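Benzoate transport porin BenP (Acinetobacter baumannii AB307-0294, PDB 5DL8) probably forms an outer-membrane diffusion channel of the OprD porin family, for small substrates such as benzoate. Local coordinates at residues A[22-30]-A[399-407]; A[133-141]-A[199-207]. All coordinates share one frame; numbering follows the deposited sequence.

Interaction 1 (A[22-30]-A[399-407]); sequences TEDEWKFTL and LFVNYTKKF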
# COMPACT_ATOMS: atom_id res chain seq x y z
N THR A 22 10.83 -10.37 21.77
CA THR A 22 11.91 -10.71 22.74
C THR A 22 13.33 -10.32 22.27
O THR A 22 14.21 -10.05 23.10
CB THR A 22 11.92 -12.23 23.14
OG1 THR A 22 11.91 -13.04 21.97
CG2 THR A 22 10.75 -12.62 24.05
N GLU A 23 13.55 -10.30 20.94
CA GLU A 23 14.87 -10.04 20.32
C GLU A 23 14.87 -8.77 19.41
O GLU A 23 13.91 -8.54 18.66
CB GLU A 23 15.29 -11.30 19.49
CG GLU A 23 15.72 -12.59 20.24
CD GLU A 23 16.97 -12.36 21.13
OE1 GLU A 23 17.94 -11.67 20.71
OE2 GLU A 23 16.99 -12.85 22.28
N ASP A 24 15.96 -7.99 19.42
CA ASP A 24 16.14 -6.92 18.38
C ASP A 24 16.06 -7.55 16.98
O ASP A 24 16.44 -8.75 16.79
CB ASP A 24 17.49 -6.21 18.47
CG ASP A 24 17.67 -5.33 19.72
OD1 ASP A 24 16.82 -5.19 20.58
OD2 ASP A 24 18.73 -4.71 19.82
N GLU A 25 15.50 -6.78 16.03
CA GLU A 25 15.34 -7.16 14.62
C GLU A 25 15.93 -5.99 13.83
O GLU A 25 15.57 -4.83 14.04
CB GLU A 25 13.85 -7.36 14.19
CG GLU A 25 13.16 -8.63 14.78
CD GLU A 25 11.61 -8.59 14.86
OE1 GLU A 25 10.91 -7.84 14.14
OE2 GLU A 25 11.04 -9.33 15.67
N TRP A 26 16.94 -6.31 13.00
CA TRP A 26 17.50 -5.40 12.00
C TRP A 26 17.14 -5.86 10.57
O TRP A 26 17.03 -7.08 10.31
CB TRP A 26 18.98 -5.40 12.14
CG TRP A 26 19.57 -4.96 13.41
CD1 TRP A 26 19.75 -5.72 14.52
CD2 TRP A 26 20.17 -3.71 13.67
NE1 TRP A 26 20.37 -5.01 15.45
CE2 TRP A 26 20.65 -3.76 14.97
CE3 TRP A 26 20.30 -2.50 12.93
CZ2 TRP A 26 21.31 -2.67 15.59
CZ3 TRP A 26 20.95 -1.39 13.53
CH2 TRP A 26 21.45 -1.49 14.86
N LYS A 27 16.97 -4.92 9.62
CA LYS A 27 16.78 -5.32 8.21
C LYS A 27 17.63 -4.41 7.39
O LYS A 27 17.46 -3.22 7.50
CB LYS A 27 15.31 -5.19 7.82
CG LYS A 27 14.93 -5.96 6.57
CD LYS A 27 13.44 -6.10 6.17
CE LYS A 27 12.58 -4.88 6.52
NZ LYS A 27 11.14 -5.13 6.09
N PHE A 28 18.54 -4.97 6.61
CA PHE A 28 19.33 -4.26 5.63
C PHE A 28 18.83 -4.60 4.25
O PHE A 28 18.69 -5.77 3.90
CB PHE A 28 20.81 -4.69 5.68
CG PHE A 28 21.66 -3.97 4.69
CD1 PHE A 28 21.84 -2.62 4.78
CD2 PHE A 28 22.23 -4.62 3.64
CE1 PHE A 28 22.55 -1.91 3.80
CE2 PHE A 28 22.99 -3.93 2.68
CZ PHE A 28 23.14 -2.59 2.75
N THR A 29 18.60 -3.58 3.45
CA THR A 29 18.19 -3.77 2.07
C THR A 29 19.02 -2.93 1.06
O THR A 29 19.62 -1.94 1.38
CB THR A 29 16.68 -3.48 1.79
OG1 THR A 29 16.43 -2.10 1.82
CG2 THR A 29 15.67 -4.17 2.75
N LEU A 30 18.93 -3.40 -0.19
CA LEU A 30 19.36 -2.84 -1.43
C LEU A 30 18.25 -3.05 -2.46
O LEU A 30 17.61 -4.10 -2.58
CB LEU A 30 20.69 -3.46 -1.98
CG LEU A 30 21.93 -3.42 -1.08
CD1 LEU A 30 23.00 -4.36 -1.58
CD2 LEU A 30 22.51 -2.06 -0.96
N LEU A 399 11.56 -3.08 -13.19
CA LEU A 399 12.58 -4.12 -13.05
C LEU A 399 13.39 -3.84 -11.83
O LEU A 399 13.88 -2.69 -11.62
CB LEU A 399 13.52 -4.19 -14.29
CG LEU A 399 14.52 -5.41 -14.38
CD1 LEU A 399 13.88 -6.84 -14.45
CD2 LEU A 399 15.48 -5.26 -15.55
N PHE A 400 13.45 -4.83 -10.95
CA PHE A 400 14.03 -4.62 -9.62
C PHE A 400 15.04 -5.71 -9.36
O PHE A 400 14.75 -6.90 -9.66
CB PHE A 400 12.98 -4.69 -8.52
CG PHE A 400 11.89 -3.59 -8.60
CD1 PHE A 400 12.16 -2.31 -8.24
CD2 PHE A 400 10.58 -3.91 -8.98
CE1 PHE A 400 11.18 -1.33 -8.32
CE2 PHE A 400 9.54 -2.96 -9.03
CZ PHE A 400 9.85 -1.65 -8.69
N VAL A 401 16.19 -5.32 -8.80
CA VAL A 401 17.07 -6.27 -8.19
C VAL A 401 17.12 -5.90 -6.74
O VAL A 401 17.61 -4.85 -6.39
CB VAL A 401 18.49 -6.23 -8.74
CG1 VAL A 401 19.39 -7.31 -8.06
CG2 VAL A 401 18.51 -6.36 -10.26
N ASN A 402 16.63 -6.80 -5.90
CA ASN A 402 16.41 -6.63 -4.47
C ASN A 402 17.37 -7.47 -3.69
O ASN A 402 17.61 -8.66 -4.04
CB ASN A 402 14.98 -7.05 -4.11
CG ASN A 402 13.91 -6.00 -4.56
OD1 ASN A 402 14.13 -4.78 -4.36
ND2 ASN A 402 12.81 -6.44 -5.17
N TYR A 403 17.87 -6.90 -2.60
CA TYR A 403 18.64 -7.66 -1.62
C TYR A 403 18.08 -7.35 -0.25
O TYR A 403 17.83 -6.21 0.04
CB TYR A 403 20.09 -7.28 -1.61
CG TYR A 403 20.86 -8.04 -0.55
CD1 TYR A 403 21.33 -9.35 -0.76
CD2 TYR A 403 21.22 -7.43 0.62
CE1 TYR A 403 22.07 -10.04 0.21
CE2 TYR A 403 22.00 -8.06 1.54
CZ TYR A 403 22.36 -9.38 1.36
OH TYR A 403 23.12 -9.90 2.33
N THR A 404 17.88 -8.40 0.54
CA THR A 404 17.27 -8.34 1.89
C THR A 404 18.10 -9.18 2.85
O THR A 404 18.43 -10.31 2.56
CB THR A 404 15.81 -8.73 1.83
OG1 THR A 404 15.15 -7.78 1.02
CG2 THR A 404 15.16 -8.72 3.22
N LYS A 405 18.53 -8.60 3.94
CA LYS A 405 19.15 -9.41 4.97
C LYS A 405 18.62 -9.02 6.36
O LYS A 405 18.59 -7.82 6.73
CB LYS A 405 20.63 -9.29 4.95
CG LYS A 405 21.19 -10.28 5.98
CD LYS A 405 22.66 -10.53 5.83
CE LYS A 405 23.48 -9.50 6.60
NZ LYS A 405 24.80 -10.15 6.82
N LYS A 406 18.21 -10.06 7.09
CA LYS A 406 17.44 -9.94 8.34
C LYS A 406 18.32 -10.61 9.38
O LYS A 406 18.95 -11.64 9.12
CB LYS A 406 16.17 -10.68 8.18
CG LYS A 406 14.97 -9.83 8.38
CD LYS A 406 13.71 -10.67 8.37
CE LYS A 406 13.33 -11.01 6.94
NZ LYS A 406 12.25 -10.08 6.48
N PHE A 407 18.46 -9.94 10.51
CA PHE A 407 19.50 -10.29 11.51
C PHE A 407 19.13 -9.55 12.83
O PHE A 407 17.97 -9.09 13.10
CB PHE A 407 20.96 -10.05 11.01
CG PHE A 407 21.37 -8.57 10.82
CD1 PHE A 407 21.07 -7.87 9.65
CD2 PHE A 407 22.04 -7.88 11.81
CE1 PHE A 407 21.45 -6.53 9.45
CE2 PHE A 407 22.37 -6.53 11.66
CZ PHE A 407 22.10 -5.85 10.46
OXT PHE A 407 20.01 -9.41 13.63
O HOH W 1 15.02 -4.27 -1.85
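Trp-26 CB sits over the middle of the Phe-407 ring, 3.6 Å from its centroid and close to the ring normal, a CH-pi contact. The indole follows at the rim of the same ring face: its five-membered ring is nearly parallel to the phenyl (3°), but slid so far along that the two barely overlap. Phe-407 gets there through its first torsion, which places CG between its own backbone N and carbonyl carbon (chi1 69°) and swings the phenyl alongside the neighbouring strand. Its CE1 edge then meets Phe-28 CB. Further along, on the sheet face that carries Phe-28, Leu-30 and Tyr-403, Phe-28 and Tyr-403 touch edge to edge, CD2 to CE2 at 4.0 Å, and Leu-30 CB packs on Tyr-403 CB at 3.9 Å. Phe-377 and Tyr-58 extend the aromatic row beyond the two strands.

Six backbone hydrogen bonds join Trp-26 with Phe-407, Phe-28 with Lys-405 and Leu-30 with Tyr-403, two for each pair. In the outermost, Trp-26 N meets the terminal carboxylate oxygen Phe-407 O at 3.0 Å, almost straight at N-H but well above the carboxylate plane. The opposite sheet face carries Thr-29 beside Thr-404 and Lys-27 beside Lys-406, the lysine NZ atoms 5.1 Å apart. At the far end one water donates to both Leu-30 O and Asn-402 OD1, 2.7 Å from each. The axes of 25-30 and 399-406 approach to 4.7 Å, antiparallel at 167°; their parent strands make the closing seam of a porin beta-barrel, first strand against last, and the chain finishes in the C-terminal phenylalanine characteristic of outer-membrane proteins.

Interaction 2 (A[133-141]-A[199-207]); sequences LWLDLPVTA and GLNYIDLRY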
# COMPACT_ATOMS: atom_id res chain seq x y z
N LEU A 133 5.55 5.73 12.21
CA LEU A 133 4.71 4.60 12.19
C LEU A 133 4.69 3.97 10.77
O LEU A 133 4.51 4.67 9.76
CB LEU A 133 3.27 5.10 12.50
CG LEU A 133 3.03 6.01 13.71
CD1 LEU A 133 1.56 6.40 13.86
CD2 LEU A 133 3.58 5.31 14.98
N TRP A 134 4.86 2.66 10.75
CA TRP A 134 4.67 1.85 9.61
C TRP A 134 3.22 1.28 9.71
O TRP A 134 3.02 0.26 10.25
CB TRP A 134 5.70 0.65 9.57
CG TRP A 134 7.05 1.21 9.60
CD1 TRP A 134 7.76 1.45 10.71
CD2 TRP A 134 7.77 1.81 8.47
NE1 TRP A 134 8.96 2.14 10.32
CE2 TRP A 134 8.97 2.35 8.98
CE3 TRP A 134 7.55 1.85 7.09
CZ2 TRP A 134 9.98 2.95 8.15
CZ3 TRP A 134 8.54 2.53 6.23
CH2 TRP A 134 9.72 3.09 6.80
N LEU A 135 2.29 1.88 9.05
CA LEU A 135 0.87 1.50 9.13
C LEU A 135 0.57 0.51 8.01
O LEU A 135 1.08 0.67 6.86
CB LEU A 135 0.02 2.76 8.96
CG LEU A 135 0.26 3.73 10.11
CD1 LEU A 135 -0.40 5.04 9.91
CD2 LEU A 135 -0.06 3.11 11.51
N ASP A 136 -0.33 -0.40 8.33
CA ASP A 136 -0.84 -1.36 7.41
C ASP A 136 -2.39 -1.36 7.56
O ASP A 136 -2.94 -2.30 8.08
CB ASP A 136 -0.29 -2.79 7.71
CG ASP A 136 -0.76 -3.82 6.67
OD1 ASP A 136 -1.34 -3.46 5.60
OD2 ASP A 136 -0.55 -5.02 6.91
N LEU A 137 -3.02 -0.28 7.09
CA LEU A 137 -4.42 0.03 7.26
C LEU A 137 -5.01 0.61 6.02
O LEU A 137 -4.31 1.13 5.10
CB LEU A 137 -4.57 1.08 8.35
CG LEU A 137 -4.20 0.51 9.76
CD1 LEU A 137 -3.92 1.66 10.68
CD2 LEU A 137 -5.20 -0.44 10.40
N PRO A 138 -6.33 0.59 5.95
CA PRO A 138 -7.01 1.52 5.00
C PRO A 138 -6.52 3.00 5.10
O PRO A 138 -6.16 3.48 6.19
CB PRO A 138 -8.42 1.44 5.52
CG PRO A 138 -8.48 -0.08 5.95
CD PRO A 138 -7.27 -0.18 6.76
N VAL A 139 -6.54 3.73 4.01
CA VAL A 139 -5.84 4.96 3.92
C VAL A 139 -4.25 4.96 4.03
O VAL A 139 -3.60 5.54 3.18
CB VAL A 139 -6.33 6.04 5.00
CG1 VAL A 139 -5.79 7.43 4.56
CG2 VAL A 139 -7.86 6.09 5.18
N THR A 140 -3.70 4.38 5.13
CA THR A 140 -2.31 4.44 5.45
C THR A 140 -1.75 3.05 5.33
O THR A 140 -1.78 2.26 6.30
CB THR A 140 -2.14 5.04 6.86
OG1 THR A 140 -2.76 4.22 7.80
CG2 THR A 140 -2.73 6.50 6.92
N ALA A 141 -1.28 2.63 4.17
CA ALA A 141 -0.77 1.21 4.05
C ALA A 141 0.76 1.09 3.89
O ALA A 141 1.48 2.10 3.91
CB ALA A 141 -1.46 0.50 2.86
N GLY A 199 -4.88 16.42 10.55
CA GLY A 199 -4.60 15.05 10.98
C GLY A 199 -5.66 14.03 10.67
O GLY A 199 -6.81 14.40 10.38
N LEU A 200 -5.24 12.76 10.76
CA LEU A 200 -6.07 11.61 10.59
C LEU A 200 -6.24 10.97 11.96
O LEU A 200 -5.27 10.52 12.55
CB LEU A 200 -5.35 10.61 9.64
CG LEU A 200 -5.99 9.27 9.50
CD1 LEU A 200 -7.42 9.40 8.98
CD2 LEU A 200 -5.23 8.39 8.53
N ASN A 201 -7.49 10.88 12.42
CA ASN A 201 -7.85 10.19 13.68
C ASN A 201 -8.57 8.94 13.25
O ASN A 201 -9.52 8.99 12.45
CB ASN A 201 -8.80 11.07 14.54
CG ASN A 201 -8.28 12.51 14.69
OD1 ASN A 201 -7.23 12.74 15.27
ND2 ASN A 201 -9.04 13.48 14.19
N TYR A 202 -8.10 7.81 13.72
CA TYR A 202 -8.65 6.53 13.24
C TYR A 202 -8.92 5.50 14.35
O TYR A 202 -8.31 5.56 15.40
CB TYR A 202 -7.75 5.91 12.11
CG TYR A 202 -6.49 5.27 12.58
CD1 TYR A 202 -6.44 3.89 12.88
CD2 TYR A 202 -5.31 6.01 12.68
CE1 TYR A 202 -5.29 3.29 13.31
CE2 TYR A 202 -4.16 5.38 13.15
CZ TYR A 202 -4.14 4.05 13.46
OH TYR A 202 -2.94 3.46 13.89
N ILE A 203 -9.79 4.55 14.05
CA ILE A 203 -9.99 3.29 14.85
C ILE A 203 -10.06 2.12 13.89
O ILE A 203 -10.67 2.25 12.78
CB ILE A 203 -11.13 3.37 15.91
CG1 ILE A 203 -11.55 2.00 16.52
CG2 ILE A 203 -12.33 4.03 15.33
CD1 ILE A 203 -12.11 2.13 17.94
N ASP A 204 -9.38 1.01 14.24
CA ASP A 204 -9.48 -0.19 13.45
C ASP A 204 -9.73 -1.33 14.38
O ASP A 204 -9.06 -1.42 15.33
CB ASP A 204 -8.17 -0.39 12.70
CG ASP A 204 -8.17 -1.58 11.83
OD1 ASP A 204 -8.73 -1.48 10.73
OD2 ASP A 204 -7.57 -2.60 12.25
N LEU A 205 -10.69 -2.20 14.10
CA LEU A 205 -11.11 -3.35 14.91
C LEU A 205 -11.11 -4.61 14.05
O LEU A 205 -11.60 -4.56 12.83
CB LEU A 205 -12.53 -3.12 15.42
CG LEU A 205 -12.75 -1.92 16.32
CD1 LEU A 205 -14.20 -1.85 16.82
CD2 LEU A 205 -11.85 -1.97 17.56
N ARG A 206 -10.45 -5.67 14.56
CA ARG A 206 -10.26 -6.97 13.83
C ARG A 206 -10.77 -8.11 14.68
O ARG A 206 -10.35 -8.26 15.79
CB ARG A 206 -8.79 -7.22 13.42
CG ARG A 206 -8.32 -6.48 12.17
CD ARG A 206 -6.78 -6.50 11.90
NE ARG A 206 -6.49 -5.39 10.94
CZ ARG A 206 -5.51 -5.31 10.01
NH1 ARG A 206 -4.59 -6.28 9.92
NH2 ARG A 206 -5.45 -4.25 9.16
N TYR A 207 -11.81 -8.80 14.20
CA TYR A 207 -12.52 -9.82 14.99
C TYR A 207 -12.47 -11.12 14.22
O TYR A 207 -12.69 -11.14 12.99
CB TYR A 207 -13.99 -9.39 15.35
CG TYR A 207 -14.65 -10.25 16.44
CD1 TYR A 207 -15.34 -11.40 16.15
CD2 TYR A 207 -14.55 -9.90 17.80
CE1 TYR A 207 -15.88 -12.19 17.18
CE2 TYR A 207 -15.06 -10.69 18.81
CZ TYR A 207 -15.77 -11.81 18.50
OH TYR A 207 -16.35 -12.57 19.54
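Leu-137, Tyr-202 and Leu-200 lose the most area here, 71, 58 and 53 Å² respectively, and the first of them divides its two methyls between different partners. Leu-137 CD1 leans on the Tyr-202 ring, 3.4 Å from CE1, the two side chains crossing at about a right angle. Its CD2 rests against the Asp-204 carboxylate, 3.5 Å from CG and equally far from both oxygens. Because CG lies anti to the carbonyl carbon (chi1 -68°), the isobutyl group bends over to the strand although its first bond does not aim there.

Tyr-202 OH also touches Leu-135 CD2 at 3.8 Å, an apolar neighbour for a hydroxyl whose hydrogen-bond partners, Glu-168 and Asn-156, lie elsewhere in the barrel wall. Leu-200 meets the turn at Val-139 and Thr-140: its CD2 comes to Thr-140 CG2 at 3.5 Å, tip to tip, and passes Val-139 CG1 at 4.1 Å.

Across the contact polar bonding is slight: Arg-206 NH2 makes one weak bond, 3.4 Å and 129°, to Asp-136 O, and has stronger partners in Tyr-304, which also hydrogen-bonds to Asp-136 O, and Glu-216, a salt bridge. Within the strand, Arg-206 NE forms a salt bridge to the syn lone pair of Asp-204 OD2, 3.3 Å long and 29° out of the guanidinium plane. The loop fixes its own turn through Leu-137 N to Thr-140 O at 2.9 Å. It folds inward after strand 132-133 and lies against strand 200-210, with Tyr-218 of strand 213-222 packing beside Pro-138 and Val-139, and Val-172 and Glu-168 of strand 165-176 touching Leu-135 and Leu-137.

In the fold
Interaction 1 pairs the first and last barrel strands and closes the barrel, while interaction 2 sets a loop against the inner side of its wall; the second is nested within the 368 residues that separate the segments of the first. Their centres stand about 24 Å apart and their nearest atoms about 8 Å, without touching. Burial differs: interaction 1 lies at the surface, its centre about 19 Å from the centre of the chain, whereas interaction 2 is largely buried, about 12 Å from it. Such an inward-folded loop probably narrows the lumen, as in other porins. Neither contact includes the calcium ligands, among them Asp-38 and Asp-393; the side chain of Val-401 is about 10 Å from a bound C8E detergent.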